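Local coordinates for protein UDP-N-Acetylglucosamine 2-Epimerase (Thermus thermophilus, PDB 1V4V) that probably catalyses the reversible C2 epimerisation that interconverts UDP-N-acetylglucosamine and UDP-N-acetylmannosamine, at residues A[38-43]-A[60-65]; A[231-236]-A[255-260]. All coordinates share one frame; numbering follows the deposited sequence.

Contact 1 (A[38-43]-A[60-65]); sequences VLLTGQ and DRNLDV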
loop_
_atom_site.group_PDB
_atom_site.type_symbol
_atom_site.label_atom_id
_atom_site.label_comp_id
_atom_site.label_asym_id
_atom_site.label_seq_id
_atom_site.Cartn_x
_atom_site.Cartn_y
_atom_site.Cartn_z
ATOM N N VAL A 38 -23.426 0.422 3.288
ATOM C CA VAL A 38 -22.555 1.504 3.729
ATOM C C VAL A 38 -22.022 1.311 5.140
ATOM O O VAL A 38 -22.782 1.096 6.087
ATOM C CB VAL A 38 -23.286 2.870 3.664
ATOM C CG1 VAL A 38 -22.446 3.957 4.325
ATOM C CG2 VAL A 38 -23.561 3.237 2.219
ATOM N N LEU A 39 -20.700 1.387 5.263
ATOM C CA LEU A 39 -20.024 1.278 6.547
ATOM C C LEU A 39 -19.384 2.636 6.799
ATOM O O LEU A 39 -18.489 3.034 6.057
ATOM C CB LEU A 39 -18.921 0.212 6.498
ATOM C CG LEU A 39 -17.969 0.192 7.702
ATOM C CD1 LEU A 39 -18.731 -0.163 8.972
ATOM C CD2 LEU A 39 -16.853 -0.812 7.453
ATOM N N LEU A 40 -19.853 3.360 7.812
ATOM C CA LEU A 40 -19.261 4.658 8.127
ATOM C C LEU A 40 -18.016 4.400 8.957
ATOM O O LEU A 40 -18.017 3.532 9.830
ATOM C CB LEU A 40 -20.249 5.539 8.900
ATOM C CG LEU A 40 -21.535 5.864 8.131
ATOM C CD1 LEU A 40 -22.333 6.914 8.893
ATOM C CD2 LEU A 40 -21.190 6.370 6.733
ATOM N N THR A 41 -16.958 5.163 8.695
ATOM C CA THR A 41 -15.693 4.962 9.391
ATOM C C THR A 41 -15.137 6.212 10.076
ATOM O O THR A 41 -14.001 6.204 10.556
ATOM C CB THR A 41 -14.626 4.456 8.395
ATOM O OG1 THR A 41 -14.411 5.458 7.391
ATOM C CG2 THR A 41 -15.081 3.176 7.712
ATOM N N GLY A 42 -15.935 7.275 10.124
ATOM C CA GLY A 42 -15.486 8.524 10.715
ATOM C C GLY A 42 -15.945 8.870 12.122
ATOM O O GLY A 42 -16.523 8.042 12.836
ATOM N N GLN A 43 -15.698 10.123 12.504
ATOM C CA GLN A 43 -16.024 10.632 13.835
ATOM C C GLN A 43 -17.390 11.284 14.022
ATOM O O GLN A 43 -17.864 11.402 15.147
ATOM C CB GLN A 43 -14.970 11.652 14.270
ATOM C CG GLN A 43 -13.548 11.139 14.325
ATOM C CD GLN A 43 -12.552 12.255 14.588
ATOM O OE1 GLN A 43 -12.450 13.205 13.812
ATOM N NE2 GLN A 43 -11.813 12.146 15.686
ATOM N N ASP A 60 -25.437 1.308 7.032
ATOM C CA ASP A 60 -25.784 -0.007 7.554
ATOM C C ASP A 60 -25.029 -0.328 8.834
ATOM O O ASP A 60 -25.517 -1.078 9.677
ATOM C CB ASP A 60 -25.493 -1.068 6.495
ATOM C CG ASP A 60 -26.412 -0.954 5.298
ATOM O OD1 ASP A 60 -27.592 -1.348 5.417
ATOM O OD2 ASP A 60 -25.963 -0.462 4.244
ATOM N N ARG A 61 -23.841 0.249 8.980
ATOM C CA ARG A 61 -23.021 0.006 10.160
ATOM C C ARG A 61 -22.037 1.156 10.363
ATOM O O ARG A 61 -21.730 1.887 9.424
ATOM C CB ARG A 61 -22.275 -1.321 9.997
ATOM C CG ARG A 61 -21.466 -1.757 11.208
ATOM C CD ARG A 61 -21.294 -3.269 11.220
ATOM N NE ARG A 61 -20.362 -3.719 12.249
ATOM C CZ ARG A 61 -20.256 -4.980 12.655
ATOM N NH1 ARG A 61 -21.032 -5.914 12.122
ATOM N NH2 ARG A 61 -19.369 -5.309 13.585
ATOM N N ASN A 62 -21.561 1.317 11.594
ATOM C CA ASN A 62 -20.613 2.378 11.924
ATOM C C ASN A 62 -19.471 1.821 12.760
ATOM O O ASN A 62 -19.686 0.957 13.608
ATOM C CB ASN A 62 -21.292 3.484 12.739
ATOM C CG ASN A 62 -22.502 4.069 12.048
ATOM O OD1 ASN A 62 -23.537 3.411 11.904
ATOM N ND2 ASN A 62 -22.382 5.319 11.616
ATOM N N LEU A 63 -18.257 2.311 12.527
ATOM C CA LEU A 63 -17.122 1.869 13.328
ATOM C C LEU A 63 -17.115 2.760 14.568
ATOM O O LEU A 63 -17.708 3.834 14.563
ATOM C CB LEU A 63 -15.809 2.035 12.560
ATOM C CG LEU A 63 -15.630 1.174 11.312
ATOM C CD1 LEU A 63 -14.203 1.343 10.777
ATOM C CD2 LEU A 63 -15.897 -0.293 11.651
ATOM N N ASP A 64 -16.458 2.312 15.630
ATOM C CA ASP A 64 -16.394 3.083 16.866
ATOM C C ASP A 64 -15.095 3.883 16.858
ATOM O O ASP A 64 -14.015 3.338 17.080
ATOM C CB ASP A 64 -16.451 2.134 18.066
ATOM C CG ASP A 64 -16.582 2.865 19.385
ATOM O OD1 ASP A 64 -17.023 2.234 20.368
ATOM O OD2 ASP A 64 -16.237 4.063 19.444
ATOM N N VAL A 65 -15.213 5.180 16.594
ATOM C CA VAL A 65 -14.049 6.057 16.513
ATOM C C VAL A 65 -14.065 7.179 17.546
ATOM O O VAL A 65 -15.087 7.830 17.752
ATOM C CB VAL A 65 -13.949 6.677 15.098
ATOM C CG1 VAL A 65 -12.749 7.603 15.008
ATOM C CG2 VAL A 65 -13.850 5.569 14.057
HETATM O O HOH W 1 -17.537 5.596 12.331
#
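Leu63 packs against Leu39 and Thr41 on the tightly packed side of this contact, one methyl to each. CD2 of Leu63 meets CD1 of Leu39 at 3.9 Å, while CD1 of Leu63 lies 3.7 Å from CG2 of Thr41, the Leu63 and Thr41 side chains running side by side. With CG of Leu39 turned anti to the backbone N (chi1 169°), its CD1 also reaches CB and CG of Arg61. Helix 72-89 closes this side through Leu87, Ala86 and Gln82. Strands 34-40 and 61-62 run parallel as a beta-alpha-beta unit whose crossover is helix 45-53; strand 61-62 forms one edge of the N-terminal Rossmann-like sheet within the chain. Leu40 N donates to Arg61 O at 2.9 Å, and Leu63 N to Leu40 O. At the start of the pairing Val38 O accepts from both Asp60 N and Arg61 N, while Val38 N bonds the anti lone pair of Asp60 OD2 at 2.9 Å, although Asp60 itself is exposed. Beyond Leu63 the ladder gives way to a looser, more open end: a water lies within hydrogen-bonding distance of both Gly42 O (2.7 Å) and Leu63 O (2.8 Å), and Val65 CG1 rests against CG of Gln43, whose NE2 bonds Met66 O.

Contact 2 (A[231-236]-A[255-260]); sequences LTFVYP and RNFVLL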
loop_
_atom_site.group_PDB
_atom_site.type_symbol
_atom_site.label_atom_id
_atom_site.label_comp_id
_atom_site.label_asym_id
_atom_site.label_seq_id
_atom_site.Cartn_x
_atom_site.Cartn_y
_atom_site.Cartn_z
ATOM N N LEU A 231 -33.839 39.590 -16.038
ATOM C CA LEU A 231 -33.121 38.488 -15.410
ATOM C C LEU A 231 -33.029 38.737 -13.917
ATOM O O LEU A 231 -32.967 39.880 -13.476
ATOM C CB LEU A 231 -31.691 38.382 -15.957
ATOM C CG LEU A 231 -31.508 38.223 -17.461
ATOM C CD1 LEU A 231 -30.017 38.049 -17.768
ATOM C CD2 LEU A 231 -32.291 37.028 -17.947
ATOM N N THR A 232 -33.014 37.665 -13.137
ATOM C CA THR A 232 -32.879 37.806 -11.697
ATOM C C THR A 232 -31.535 37.224 -11.294
ATOM O O THR A 232 -31.246 36.068 -11.578
ATOM C CB THR A 232 -33.987 37.077 -10.951
ATOM O OG1 THR A 232 -35.245 37.682 -11.278
ATOM C CG2 THR A 232 -33.751 37.161 -9.440
ATOM N N PHE A 233 -30.716 38.044 -10.644
ATOM C CA PHE A 233 -29.387 37.630 -10.203
ATOM C C PHE A 233 -29.454 37.165 -8.757
ATOM O O PHE A 233 -29.745 37.950 -7.858
ATOM C CB PHE A 233 -28.404 38.798 -10.369
ATOM C CG PHE A 233 -28.234 39.237 -11.804
ATOM C CD1 PHE A 233 -29.232 39.967 -12.447
ATOM C CD2 PHE A 233 -27.109 38.850 -12.534
ATOM C CE1 PHE A 233 -29.123 40.305 -13.796
ATOM C CE2 PHE A 233 -26.982 39.178 -13.884
ATOM C CZ PHE A 233 -27.994 39.910 -14.523
ATOM N N VAL A 234 -29.190 35.877 -8.550
ATOM C CA VAL A 234 -29.247 35.279 -7.219
ATOM C C VAL A 234 -27.847 35.072 -6.674
ATOM O O VAL A 234 -27.041 34.334 -7.246
ATOM C CB VAL A 234 -30.008 33.948 -7.260
ATOM C CG1 VAL A 234 -30.185 33.406 -5.846
ATOM C CG2 VAL A 234 -31.367 34.164 -7.924
ATOM N N TYR A 235 -27.585 35.715 -5.540
ATOM C CA TYR A 235 -26.277 35.704 -4.913
ATOM C C TYR A 235 -26.256 35.261 -3.444
ATOM O O TYR A 235 -26.598 36.038 -2.555
ATOM C CB TYR A 235 -25.708 37.124 -5.051
ATOM C CG TYR A 235 -24.322 37.400 -4.501
ATOM C CD1 TYR A 235 -23.494 36.380 -4.038
ATOM C CD2 TYR A 235 -23.826 38.708 -4.482
ATOM C CE1 TYR A 235 -22.202 36.655 -3.572
ATOM C CE2 TYR A 235 -22.544 38.992 -4.020
ATOM C CZ TYR A 235 -21.738 37.967 -3.569
ATOM O OH TYR A 235 -20.467 38.254 -3.139
ATOM N N PRO A 236 -25.874 34.001 -3.179
ATOM C CA PRO A 236 -25.807 33.514 -1.795
ATOM C C PRO A 236 -24.494 34.088 -1.262
ATOM O O PRO A 236 -23.419 33.602 -1.606
ATOM C CB PRO A 236 -25.741 31.994 -1.956
ATOM C CG PRO A 236 -26.365 31.751 -3.316
ATOM C CD PRO A 236 -25.784 32.879 -4.127
ATOM N N ARG A 255 -33.214 46.141 -7.526
ATOM C CA ARG A 255 -34.453 45.445 -7.859
ATOM C C ARG A 255 -34.369 43.969 -8.243
ATOM O O ARG A 255 -35.112 43.148 -7.702
ATOM C CB ARG A 255 -35.171 46.211 -8.977
ATOM C CG ARG A 255 -36.679 46.053 -8.988
ATOM C CD ARG A 255 -37.287 46.785 -10.178
ATOM N NE ARG A 255 -36.708 48.114 -10.378
ATOM C CZ ARG A 255 -36.898 49.160 -9.578
ATOM N NH1 ARG A 255 -37.663 49.055 -8.499
ATOM N NH2 ARG A 255 -36.320 50.321 -9.859
ATOM N N ASN A 256 -33.482 43.629 -9.178
ATOM C CA ASN A 256 -33.380 42.243 -9.628
ATOM C C ASN A 256 -32.207 41.423 -9.091
ATOM O O ASN A 256 -31.784 40.440 -9.708
ATOM C CB ASN A 256 -33.423 42.182 -11.162
ATOM C CG ASN A 256 -32.328 42.994 -11.814
ATOM O OD1 ASN A 256 -31.819 43.954 -11.233
ATOM N ND2 ASN A 256 -31.974 42.626 -13.044
ATOM N N PHE A 257 -31.685 41.836 -7.944
ATOM C CA PHE A 257 -30.632 41.081 -7.286
ATOM C C PHE A 257 -31.272 40.511 -6.018
ATOM O O PHE A 257 -31.986 41.219 -5.294
ATOM C CB PHE A 257 -29.450 41.972 -6.891
ATOM C CG PHE A 257 -28.142 41.561 -7.522
ATOM C CD1 PHE A 257 -27.655 42.232 -8.640
ATOM C CD2 PHE A 257 -27.410 40.493 -7.006
ATOM C CE1 PHE A 257 -26.453 41.849 -9.241
ATOM C CE2 PHE A 257 -26.205 40.100 -7.599
ATOM C CZ PHE A 257 -25.729 40.780 -8.718
ATOM N N VAL A 258 -31.040 39.231 -5.768
ATOM C CA VAL A 258 -31.557 38.579 -4.569
ATOM C C VAL A 258 -30.363 38.096 -3.764
ATOM O O VAL A 258 -29.610 37.233 -4.220
ATOM C CB VAL A 258 -32.443 37.357 -4.906
ATOM C CG1 VAL A 258 -32.871 36.664 -3.617
ATOM C CG2 VAL A 258 -33.668 37.797 -5.698
ATOM N N LEU A 259 -30.177 38.657 -2.573
ATOM C CA LEU A 259 -29.068 38.247 -1.725
ATOM C C LEU A 259 -29.555 37.215 -0.716
ATOM O O LEU A 259 -30.525 37.443 0.006
ATOM C CB LEU A 259 -28.461 39.454 -1.005
ATOM C CG LEU A 259 -28.061 40.645 -1.883
ATOM C CD1 LEU A 259 -27.278 41.647 -1.040
ATOM C CD2 LEU A 259 -27.207 40.172 -3.056
ATOM N N LEU A 260 -28.882 36.072 -0.682
ATOM C CA LEU A 260 -29.246 34.997 0.227
ATOM C C LEU A 260 -28.072 34.592 1.102
ATOM O O LEU A 260 -26.938 35.019 0.878
ATOM C CB LEU A 260 -29.700 33.773 -0.572
ATOM C CG LEU A 260 -30.848 33.963 -1.567
ATOM C CD1 LEU A 260 -31.062 32.677 -2.348
ATOM C CD2 LEU A 260 -32.114 34.360 -0.822
#
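A chi1 of -63° swings the ring of Phe233 toward its own backbone N, so that the CB methylene rather than the ring lies over Phe257, whose chi1 of -120°, away from the staggered values, brings its ring round beneath that methylene. CB of Phe233 stands 3.6 Å from the centroid of the Phe257 ring, almost on the ring normal, a CH-pi contact over the face. The strands are the parallel pair of a beta-alpha-beta unit, 232-236 and 257-260 joined by helix 241-251, at one edge of the C-terminal Rossmann-like sheet of this GT-B fold. The two phenyl planes lie within 24° of parallel but are slid apart and barely overlap. At the edge of the Phe257 ring, in its plane, sits CB of Tyr235, 3.9 Å from CE2 of Phe257; the same CB also meets CD2 of Leu259. Helices 214-227 and 241-251 cover this aromatic face, Leu221 and Leu251 both touching Phe257. On the other face of the sheet the packing is aliphatic: CG1 of Val234 touches CD1 of Leu260 at 3.7 Å, and CG2 of Thr232 meets CG2 of Val258. Between the faces the backbone bonds alternate regularly, Phe233 N to Asn256 O, Val258 N to Phe233 O, and Tyr235 N to Val258 O. Leu260 N to Tyr235 O completes the series. At the opposite end the Asn256 side chain extends the pairing by one residue. Its amide lies beside the Phe233 ring and nearly perpendicular to it, with ND2 at the ring edge, 3.8 Å from CE1 of Phe233. ND2 of Asn256 has two acceptors, Ala225 O in the last turn of helix 214-227 and, 3.0 Å away, Leu231 O.

In the fold
Contacts 1 and 2 occupy equivalent places in the two Rossmann-like domains of the GT-B fold. Each pairs the second and third strands of its sheet, in an order that begins 3-2-1-4, and each third strand is the outermost on its side within the chain. Contact 1 closes before contact 2 opens; the centres of contacts 1 and 2 are 40 Å apart and the nearest atoms of contacts 1 and 2 about 27 Å apart. GT-B enzymes generally bind the nucleotide sugar in the cleft between the domains, where the substrate would be expected here too, but the position of either contact relative to it is not established. The partner subunit of the dimer touches neither contact. Two bridged residue pairs make up the ladder of contact 1, against four in contact 2.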